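Local coordinates for protein predicted metal-dependent phosphohydrolase (Magnetospirillum magnetotacticum MS-1, PDB 3KH1) that is a predicted metal-dependent phosphohydrolase of the HD-domain family and probably acts as a 5'-deoxynucleotidase, at residues I26-L31 and A82-I87; D21-I26 and N40-S45; H75-I80 and R106-L111. All blocks are in the same frame, centred on the assembly; numbering follows the deposited sequence.

Interaction 1 (I26-L31 and A82-I87)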
loop_
_atom_site.group_PDB
_atom_site.type_symbol
_atom_site.label_atom_id
_atom_site.label_comp_id
_atom_site.label_asym_id
_atom_site.label_seq_id
_atom_site.Cartn_x
_atom_site.Cartn_y
_atom_site.Cartn_z
ATOM N N ILE A 26 12.506 2.759 -3.373
ATOM C CA ILE A 26 12.488 3.296 -4.755
ATOM C C ILE A 26 11.746 4.615 -4.734
ATOM O O ILE A 26 10.543 4.688 -4.388
ATOM C CB ILE A 26 11.847 2.332 -5.739
ATOM C CG1 ILE A 26 12.496 0.947 -5.699
ATOM C CG2 ILE A 26 11.881 2.923 -7.180
ATOM C CD1 ILE A 26 13.988 0.934 -6.041
ATOM N N LEU A 27 12.437 5.682 -5.072
ATOM C CA LEU A 27 11.888 7.056 -4.974
ATOM C C LEU A 27 11.402 7.630 -6.301
ATOM O O LEU A 27 12.016 7.458 -7.355
ATOM C CB LEU A 27 12.929 8.000 -4.382
ATOM C CG LEU A 27 13.410 7.537 -2.988
ATOM C CD1 LEU A 27 14.436 8.416 -2.374
ATOM C CD2 LEU A 27 12.200 7.311 -2.021
ATOM N N ARG A 28 10.284 8.307 -6.223
ATOM C CA ARG A 28 9.657 9.003 -7.329
ATOM C C ARG A 28 10.051 10.481 -7.302
ATOM O O ARG A 28 10.665 10.962 -6.344
ATOM C CB ARG A 28 8.140 8.892 -7.176
ATOM C CG ARG A 28 7.645 7.478 -7.316
ATOM C CD ARG A 28 6.230 7.251 -6.867
ATOM N NE ARG A 28 5.322 8.214 -7.425
ATOM C CZ ARG A 28 4.751 8.236 -8.601
ATOM N NH1 ARG A 28 4.826 7.189 -9.384
ATOM N NH2 ARG A 28 3.968 9.293 -8.928
ATOM N N GLN A 29 9.641 11.238 -8.319
ATOM C CA GLN A 29 9.814 12.707 -8.289
ATOM C C GLN A 29 8.651 13.462 -7.650
ATOM O O GLN A 29 8.812 14.629 -7.259
ATOM C CB GLN A 29 10.045 13.249 -9.701
ATOM C CG GLN A 29 11.356 12.811 -10.252
ATOM C CD GLN A 29 12.504 13.295 -9.384
ATOM O OE1 GLN A 29 12.688 14.513 -9.205
ATOM N NE2 GLN A 29 13.289 12.350 -8.838
ATOM N N THR A 30 7.503 12.824 -7.503
ATOM C CA THR A 30 6.374 13.357 -6.768
ATOM C C THR A 30 6.784 13.631 -5.356
ATOM O O THR A 30 7.420 12.820 -4.751
ATOM C CB THR A 30 5.221 12.311 -6.777
ATOM O OG1 THR A 30 4.922 11.898 -8.142
ATOM C CG2 THR A 30 4.009 12.820 -6.017
ATOM N N LEU A 31 6.428 14.799 -4.852
ATOM C CA LEU A 31 6.649 15.139 -3.450
ATOM C C LEU A 31 5.431 14.813 -2.626
ATOM O O LEU A 31 4.311 14.864 -3.104
ATOM C CB LEU A 31 6.995 16.616 -3.275
ATOM C CG LEU A 31 8.173 17.154 -4.092
ATOM C CD1 LEU A 31 8.395 18.658 -3.799
ATOM C CD2 LEU A 31 9.426 16.358 -3.809
ATOM N N ALA A 82 14.297 -2.230 -11.627
ATOM C CA ALA A 82 14.377 -1.314 -12.784
ATOM C C ALA A 82 14.494 0.161 -12.408
ATOM O O ALA A 82 14.856 0.971 -13.276
ATOM C CB ALA A 82 13.200 -1.515 -13.730
ATOM N N GLY A 83 14.180 0.516 -11.164
ATOM C CA GLY A 83 14.129 1.913 -10.727
ATOM C C GLY A 83 12.907 2.623 -11.267
ATOM O O GLY A 83 12.110 2.071 -12.011
ATOM N N ASP A 84 12.735 3.853 -10.840
ATOM C CA ASP A 84 11.672 4.687 -11.300
ATOM C C ASP A 84 12.150 5.515 -12.495
ATOM O O ASP A 84 13.329 5.894 -12.582
ATOM C CB ASP A 84 11.249 5.632 -10.170
ATOM C CG ASP A 84 10.120 6.561 -10.576
ATOM O OD1 ASP A 84 9.050 6.017 -10.834
ATOM O OD2 ASP A 84 10.303 7.787 -10.629
ATOM N N THR A 85 11.218 5.755 -13.423
ATOM C CA THR A 85 11.444 6.629 -14.548
ATOM C C THR A 85 10.399 7.736 -14.497
ATOM O O THR A 85 9.203 7.447 -14.554
ATOM C CB THR A 85 11.281 5.835 -15.897
ATOM O OG1 THR A 85 12.135 4.644 -15.934
ATOM C CG2 THR A 85 11.648 6.734 -17.072
ATOM N N PHE A 86 10.828 8.987 -14.421
ATOM C CA PHE A 86 9.884 10.109 -14.386
ATOM C C PHE A 86 9.138 10.155 -15.716
ATOM O O PHE A 86 9.741 10.000 -16.760
ATOM C CB PHE A 86 10.640 11.384 -14.135
ATOM C CG PHE A 86 9.773 12.610 -14.015
ATOM C CD1 PHE A 86 8.714 12.661 -13.129
ATOM C CD2 PHE A 86 10.044 13.702 -14.798
ATOM C CE1 PHE A 86 7.958 13.827 -13.000
ATOM C CE2 PHE A 86 9.303 14.865 -14.711
ATOM C CZ PHE A 86 8.256 14.938 -13.786
ATOM N N ILE A 87 7.830 10.338 -15.652
ATOM C CA ILE A 87 6.972 10.190 -16.822
ATOM C C ILE A 87 7.377 11.094 -17.966
ATOM O O ILE A 87 7.258 10.707 -19.124
ATOM C CB ILE A 87 5.472 10.420 -16.401
ATOM C CG1 ILE A 87 4.515 10.152 -17.561
ATOM C CG2 ILE A 87 5.253 11.864 -15.888
ATOM C CD1 ILE A 87 4.242 8.772 -17.801
HETATM O O HOH W 1 12.766 9.379 -9.366
HETATM O O HOH W 2 8.862 9.902 -10.795
#
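At the edge of an antiparallel strand pair in the HD domain, Asp84 and Phe86 of an irregular loop lie alongside Ile26, Leu27, Arg28 and Gln29; the two segments run in nearly the same direction (11° apart). This is not sheet pairing, for no hydrogen bond passes directly between the segments. Gly83, with positive phi, ends the short helix before the loop, and Asp84 then turns its side chain toward the strand, where Ile26 CG2 lies against its N and CB. With CG anti to the backbone N (chi1 180°), the carboxylate reaches in past the carbonyl of Leu27, whose O lies 3.4 Å from Asp84 CB. Two waters bridge the segments. One donates to both Leu27 O (2.9 Å) and Asp84 OD2 (3.2 Å) while accepting from Gln29 NE2. The other takes the backbone N-H of Gln29 at 2.9 Å and passes a hydrogen bond to Asp84 OD2 at 2.6 Å, so that two waters grip this one oxygen. Asp84 OD1 lies close to the carboxylate of Glu79, a like charge. Arg28 CG passes OD1 as well, guanidinium and carboxylate planes 54° apart, but Arg28 NH1 stays 4.6 Å from Asp84 OD1 and its NE bonds to Glu39. Further along, the aliphatic stem of Gln29 lies against the Phe86 ring, Gln29 CB to Phe86 CD1 being 3.7 Å. Its amide stands nearly upright to that ring, its OE1 held by His160. The arrangement joins the irregular loop after helix 79-82, through water, to strand 27-28, which pairs antiparallel with strand 38-40 in the HD domain.

Interaction 2 (D21-I26 and N40-S45)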
loop_
_atom_site.group_PDB
_atom_site.type_symbol
_atom_site.label_atom_id
_atom_site.label_comp_id
_atom_site.label_asym_id
_atom_site.label_seq_id
_atom_site.Cartn_x
_atom_site.Cartn_y
_atom_site.Cartn_z
ATOM N N ASP A 21 9.781 -5.764 0.462
ATOM C CA ASP A 21 10.182 -4.642 1.313
ATOM C C ASP A 21 10.971 -3.607 0.541
ATOM O O ASP A 21 10.916 -2.392 0.849
ATOM C CB ASP A 21 11.009 -5.094 2.543
ATOM C CG ASP A 21 11.111 -4.002 3.655
ATOM O OD1 ASP A 21 10.101 -3.811 4.346
ATOM O OD2 ASP A 21 12.217 -3.420 3.896
ATOM N N LYS A 22 11.778 -4.085 -0.415
ATOM C CA LYS A 22 12.680 -3.212 -1.151
ATOM C C LYS A 22 11.969 -2.151 -1.975
ATOM O O LYS A 22 12.581 -1.147 -2.348
ATOM C CB LYS A 22 13.571 -4.053 -2.038
ATOM C CG LYS A 22 14.523 -4.956 -1.263
ATOM C CD LYS A 22 15.359 -5.819 -2.248
ATOM C CE LYS A 22 16.313 -6.780 -1.580
ATOM N NZ LYS A 22 17.046 -7.596 -2.641
ATOM N N LEU A 23 10.680 -2.315 -2.243
ATOM C CA LEU A 23 9.954 -1.287 -3.019
ATOM C C LEU A 23 9.941 0.041 -2.274
ATOM O O LEU A 23 9.825 1.120 -2.861
ATOM C CB LEU A 23 8.543 -1.766 -3.352
ATOM C CG LEU A 23 7.763 -0.859 -4.307
ATOM C CD1 LEU A 23 8.487 -0.822 -5.664
ATOM C CD2 LEU A 23 6.357 -1.338 -4.417
ATOM N N LYS A 24 10.033 -0.041 -0.955
ATOM C CA LYS A 24 10.000 1.128 -0.075
ATOM C C LYS A 24 11.182 2.065 -0.299
ATOM O O LYS A 24 11.063 3.238 0.062
ATOM C CB LYS A 24 9.955 0.657 1.391
ATOM C CG LYS A 24 8.653 -0.124 1.721
ATOM C CD LYS A 24 8.730 -0.867 3.042
ATOM C CE LYS A 24 7.548 -1.806 3.226
ATOM N NZ LYS A 24 7.675 -2.641 4.483
ATOM N N THR A 25 12.236 1.579 -0.926
ATOM C CA THR A 25 13.454 2.321 -1.148
ATOM C C THR A 25 13.515 2.977 -2.530
ATOM O O THR A 25 14.475 3.664 -2.830
ATOM C CB THR A 25 14.746 1.369 -0.997
ATOM O OG1 THR A 25 14.797 0.462 -2.089
ATOM C CG2 THR A 25 14.720 0.595 0.224
ATOM N N ILE A 26 12.506 2.759 -3.373
ATOM C CA ILE A 26 12.488 3.296 -4.755
ATOM C C ILE A 26 11.746 4.615 -4.734
ATOM O O ILE A 26 10.543 4.688 -4.388
ATOM C CB ILE A 26 11.847 2.332 -5.739
ATOM C CG1 ILE A 26 12.496 0.947 -5.699
ATOM C CG2 ILE A 26 11.881 2.923 -7.180
ATOM C CD1 ILE A 26 13.988 0.934 -6.041
ATOM N N ASN A 40 7.920 7.517 -2.039
ATOM C CA ASN A 40 8.435 6.252 -2.470
ATOM C C ASN A 40 7.372 5.396 -3.169
ATOM O O ASN A 40 6.167 5.648 -3.074
ATOM C CB ASN A 40 9.206 5.514 -1.349
ATOM C CG ASN A 40 8.311 4.863 -0.325
ATOM O OD1 ASN A 40 7.465 3.996 -0.655
ATOM N ND2 ASN A 40 8.525 5.194 0.956
ATOM N N ASP A 41 7.800 4.355 -3.885
ATOM C CA ASP A 41 6.873 3.558 -4.667
ATOM C C ASP A 41 5.870 2.810 -3.796
ATOM O O ASP A 41 4.743 2.591 -4.230
ATOM C CB ASP A 41 7.612 2.530 -5.539
ATOM C CG ASP A 41 8.079 3.071 -6.849
ATOM O OD1 ASP A 41 7.912 4.269 -7.149
ATOM O OD2 ASP A 41 8.619 2.223 -7.609
ATOM N N ALA A 42 6.287 2.317 -2.630
ATOM C CA ALA A 42 5.367 1.542 -1.771
ATOM C C ALA A 42 4.270 2.456 -1.257
ATOM O O ALA A 42 3.093 2.107 -1.310
ATOM C CB ALA A 42 6.130 0.876 -0.608
ATOM N N GLU A 43 4.625 3.631 -0.744
ATOM C CA GLU A 43 3.585 4.521 -0.199
ATOM C C GLU A 43 2.729 5.100 -1.332
ATOM O O GLU A 43 1.550 5.322 -1.129
ATOM C CB GLU A 43 4.142 5.553 0.683
ATOM C CG GLU A 43 4.962 6.473 -0.000
ATOM C CD GLU A 43 5.925 7.353 0.963
ATOM O OE1 GLU A 43 5.985 7.237 2.210
ATOM O OE2 GLU A 43 6.616 8.112 0.379
ATOM N N HIS A 44 3.277 5.226 -2.549
ATOM C CA HIS A 44 2.486 5.626 -3.725
ATOM C C HIS A 44 1.437 4.574 -4.032
ATOM O O HIS A 44 0.257 4.925 -4.214
ATOM C CB HIS A 44 3.404 5.842 -4.941
ATOM C CG HIS A 44 2.674 6.226 -6.184
ATOM N ND1 HIS A 44 2.232 7.519 -6.407
ATOM C CD2 HIS A 44 2.225 5.488 -7.233
ATOM C CE1 HIS A 44 1.624 7.563 -7.583
ATOM N NE2 HIS A 44 1.561 6.345 -8.075
ATOM N N SER A 45 1.843 3.293 -4.064
ATOM C CA SER A 45 0.903 2.224 -4.352
ATOM C C SER A 45 -0.151 2.136 -3.222
ATOM O O SER A 45 -1.324 1.868 -3.522
ATOM C CB SER A 45 1.617 0.901 -4.578
ATOM O OG SER A 45 2.208 0.896 -5.874
#
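Ile26 O and Asp41 N make the one direct hydrogen bond, 2.8 Å long, between the 3-10 segment that runs through residue 25, with the residue after it, and the start of helix 41-54. Asn40 CA adds a C-H...O contact to Ile26 O at 3.3 Å. Polar bonds within the helix start complete a capping box: Asn40 OD1 accepts from Glu43 N at 2.9 Å, the donor standing above the amide plane, and Glu43 OE2 takes Asn40 N at 2.8 Å. The amide fits there because its CG sits between backbone N and carbonyl carbon (chi1 77°), with CG 3.2 Å from Lys24 O, which also accepts from Arg37 of the second subunit. Apolar contacts fill the rest. The side chains of Leu23 and Asp41 cross at about a right angle, Leu23 CD1 3.5 Å from Asp41 CB, and Asp41 OD2 lies against Ile26 CG2. Lys24 CG rests on the methyl of Ala42 (CG to CB 3.6 Å). The charged groups of Lys24 and Asp21 face the second subunit: Lys24 NZ bridges to Asp21 OD1 at 2.7 Å and to Glu39 of the second subunit, while Asn40 ND2 bonds to Glu43 of that subunit. An alanine here in place of Asn40 would take away OD1 and ND2, and would probably leave Glu43 N without its cap and Glu43 of the second subunit without a donor. The chemistry thus implies a double duty, since one buried amide caps a helix and gives one of the hydrogen bonds to the second subunit.

Interaction 3 (H75-I80 and R106-L111)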
loop_
_atom_site.group_PDB
_atom_site.type_symbol
_atom_site.label_atom_id
_atom_site.label_comp_id
_atom_site.label_asym_id
_atom_site.label_seq_id
_atom_site.Cartn_x
_atom_site.Cartn_y
_atom_site.Cartn_z
ATOM N N HIS A 75 1.797 -3.052 -9.156
ATOM C CA HIS A 75 2.163 -2.468 -10.441
ATOM C C HIS A 75 3.581 -1.938 -10.545
ATOM O O HIS A 75 4.087 -1.862 -11.649
ATOM C CB HIS A 75 1.151 -1.362 -10.900
ATOM C CG HIS A 75 1.457 0.000 -10.357
ATOM N ND1 HIS A 75 1.177 0.388 -9.049
ATOM C CD2 HIS A 75 2.083 1.057 -10.942
ATOM C CE1 HIS A 75 1.610 1.635 -8.867
ATOM N NE2 HIS A 75 2.141 2.069 -10.010
ATOM N N ASP A 76 4.171 -1.557 -9.415
ATOM C CA ASP A 76 5.523 -1.049 -9.386
ATOM C C ASP A 76 6.559 -1.999 -8.811
ATOM O O ASP A 76 7.737 -1.651 -8.695
ATOM C CB ASP A 76 5.613 0.299 -8.655
ATOM C CG ASP A 76 5.403 1.488 -9.582
ATOM O OD1 ASP A 76 5.536 1.328 -10.819
ATOM O OD2 ASP A 76 5.184 2.577 -9.016
ATOM N N ILE A 77 6.195 -3.231 -8.531
ATOM C CA ILE A 77 7.194 -4.183 -8.017
ATOM C C ILE A 77 8.416 -4.303 -8.912
ATOM O O ILE A 77 9.554 -4.394 -8.401
ATOM C CB ILE A 77 6.544 -5.526 -7.661
ATOM C CG1 ILE A 77 5.720 -5.353 -6.335
ATOM C CG2 ILE A 77 7.601 -6.658 -7.591
ATOM C CD1 ILE A 77 4.810 -6.541 -5.999
ATOM N N VAL A 78 8.211 -4.261 -10.235
ATOM C CA VAL A 78 9.371 -4.307 -11.120
ATOM C C VAL A 78 10.405 -3.207 -10.880
ATOM O O VAL A 78 11.610 -3.394 -11.186
ATOM C CB VAL A 78 8.976 -4.284 -12.623
ATOM C CG1 VAL A 78 8.266 -5.622 -12.994
ATOM C CG2 VAL A 78 8.154 -3.012 -12.994
ATOM N N GLU A 79 9.982 -2.071 -10.322
ATOM C CA GLU A 79 10.909 -0.971 -10.054
ATOM C C GLU A 79 11.966 -1.287 -8.990
ATOM O O GLU A 79 12.963 -0.578 -8.889
ATOM C CB GLU A 79 10.152 0.345 -9.762
ATOM C CG GLU A 79 9.203 0.737 -10.935
ATOM C CD GLU A 79 8.815 2.195 -10.991
ATOM O OE1 GLU A 79 8.984 2.919 -10.017
ATOM O OE2 GLU A 79 8.355 2.605 -12.095
ATOM N N ILE A 80 11.754 -2.313 -8.167
ATOM C CA ILE A 80 12.796 -2.777 -7.242
ATOM C C ILE A 80 14.107 -2.942 -7.971
ATOM O O ILE A 80 15.149 -2.578 -7.427
ATOM C CB ILE A 80 12.380 -4.060 -6.496
ATOM C CG1 ILE A 80 11.264 -3.770 -5.498
ATOM C CG2 ILE A 80 13.573 -4.738 -5.829
ATOM C CD1 ILE A 80 10.528 -4.983 -5.036
ATOM N N ARG A 106 12.646 -11.985 -12.446
ATOM C CA ARG A 106 13.339 -12.312 -11.217
ATOM C C ARG A 106 12.409 -12.218 -10.026
ATOM O O ARG A 106 12.391 -13.095 -9.156
ATOM C CB ARG A 106 14.533 -11.390 -10.979
ATOM C CG ARG A 106 15.346 -11.803 -9.755
ATOM C CD ARG A 106 16.432 -10.812 -9.435
ATOM N NE ARG A 106 15.945 -9.624 -8.719
ATOM C CZ ARG A 106 15.680 -9.557 -7.403
ATOM N NH1 ARG A 106 15.815 -10.613 -6.598
ATOM N NH2 ARG A 106 15.346 -8.407 -6.871
ATOM N N LEU A 107 11.641 -11.122 -9.966
ATOM C CA LEU A 107 10.837 -10.831 -8.793
ATOM C C LEU A 107 9.605 -11.710 -8.733
ATOM O O LEU A 107 9.396 -12.395 -7.721
ATOM C CB LEU A 107 10.480 -9.338 -8.751
ATOM C CG LEU A 107 11.701 -8.458 -8.346
ATOM C CD1 LEU A 107 11.557 -7.054 -8.868
ATOM C CD2 LEU A 107 11.914 -8.553 -6.828
ATOM N N PHE A 108 8.747 -11.667 -9.756
ATOM C CA PHE A 108 7.586 -12.570 -9.771
ATOM C C PHE A 108 8.036 -14.038 -9.787
ATOM O O PHE A 108 7.325 -14.890 -9.269
ATOM C CB PHE A 108 6.614 -12.241 -10.925
ATOM C CG PHE A 108 6.029 -10.841 -10.816
ATOM C CD1 PHE A 108 5.306 -10.446 -9.694
ATOM C CD2 PHE A 108 6.229 -9.891 -11.805
ATOM C CE1 PHE A 108 4.795 -9.164 -9.575
ATOM C CE2 PHE A 108 5.702 -8.598 -11.661
ATOM C CZ PHE A 108 5.007 -8.265 -10.573
ATOM N N GLY A 109 9.241 -14.308 -10.294
ATOM C CA GLY A 109 9.758 -15.668 -10.354
ATOM C C GLY A 109 10.033 -16.241 -8.976
ATOM O O GLY A 109 10.227 -17.444 -8.856
ATOM N N LEU A 110 10.098 -15.407 -7.934
ATOM C CA LEU A 110 10.179 -15.903 -6.553
ATOM C C LEU A 110 8.898 -16.651 -6.127
ATOM O O LEU A 110 8.925 -17.509 -5.256
ATOM C CB LEU A 110 10.455 -14.758 -5.581
ATOM C CG LEU A 110 11.832 -14.070 -5.699
ATOM C CD1 LEU A 110 11.880 -12.834 -4.789
ATOM C CD2 LEU A 110 12.992 -15.049 -5.398
ATOM N N LEU A 111 7.767 -16.269 -6.700
ATOM C CA LEU A 111 6.486 -16.865 -6.327
ATOM C C LEU A 111 6.380 -18.293 -6.857
ATOM O O LEU A 111 7.100 -18.668 -7.788
ATOM C CB LEU A 111 5.333 -16.020 -6.882
ATOM C CG LEU A 111 5.150 -14.659 -6.207
ATOM C CD1 LEU A 111 4.320 -13.745 -7.119
ATOM C CD2 LEU A 111 4.551 -14.849 -4.806
#
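Leu107 is the main bump of this contact, pushing one branch into a shallow hollow on the turn that leads into helix 79-82. Its CD1 lies 3.4 Å from the backbone oxygen of Ile77 and 3.9 Å from Ile80 CB, with Val78 CA closing the floor. The rim on another side is Ile77 CG2, 4.1 Å from Leu107 CB. CG anti to the carbonyl carbon (chi1 -74°) points the leucine at this hollow from the last turn of helix 96-108. Next to it two methyls approach the Phe108 ring obliquely from the same side: Val78 CG1 comes within 4.1 Å of Phe108 CE2, and Ile77 CG2 within 4.3 Å of Phe108 CE1. Tyr119 and Trp123 of helix 113-128 also touch this ring, while Phe16 of helix 8-19 packs on Ile77. At the outer margin Ile80 CG2 meets the edge of the Arg106 guanidinium, near its plane and 4.2 Å from NH2; the guanidinium itself forms salt bridges to Asp81 and Glu19. No hydrogen bond crosses between the segments, which implies that the fit rests on the shapes of branched and aromatic side chains, with charge confined to the exposed margin.

Three contacts within one HD domain illustrate how chemistry follows place in the fold. Interaction 3 is buried and apolar, interaction 2 is buried yet polar, with a helix cap and a face on the second subunit, and interaction 1 is a surface contact mediated by waters. Ile26 belongs to both interactions 1 and 2, and its CD1 also reaches the backbone oxygen of Glu79 in interaction 3, 3.4 Å away. The short helix 79-82 begins in interaction 3 and ends at the loop of interaction 1. Where the three approach, Asp41, Glu79 and Asp84 gather their carboxylates, close to the His75-Asp76 doublet, which is consistent with the HD signature of the family.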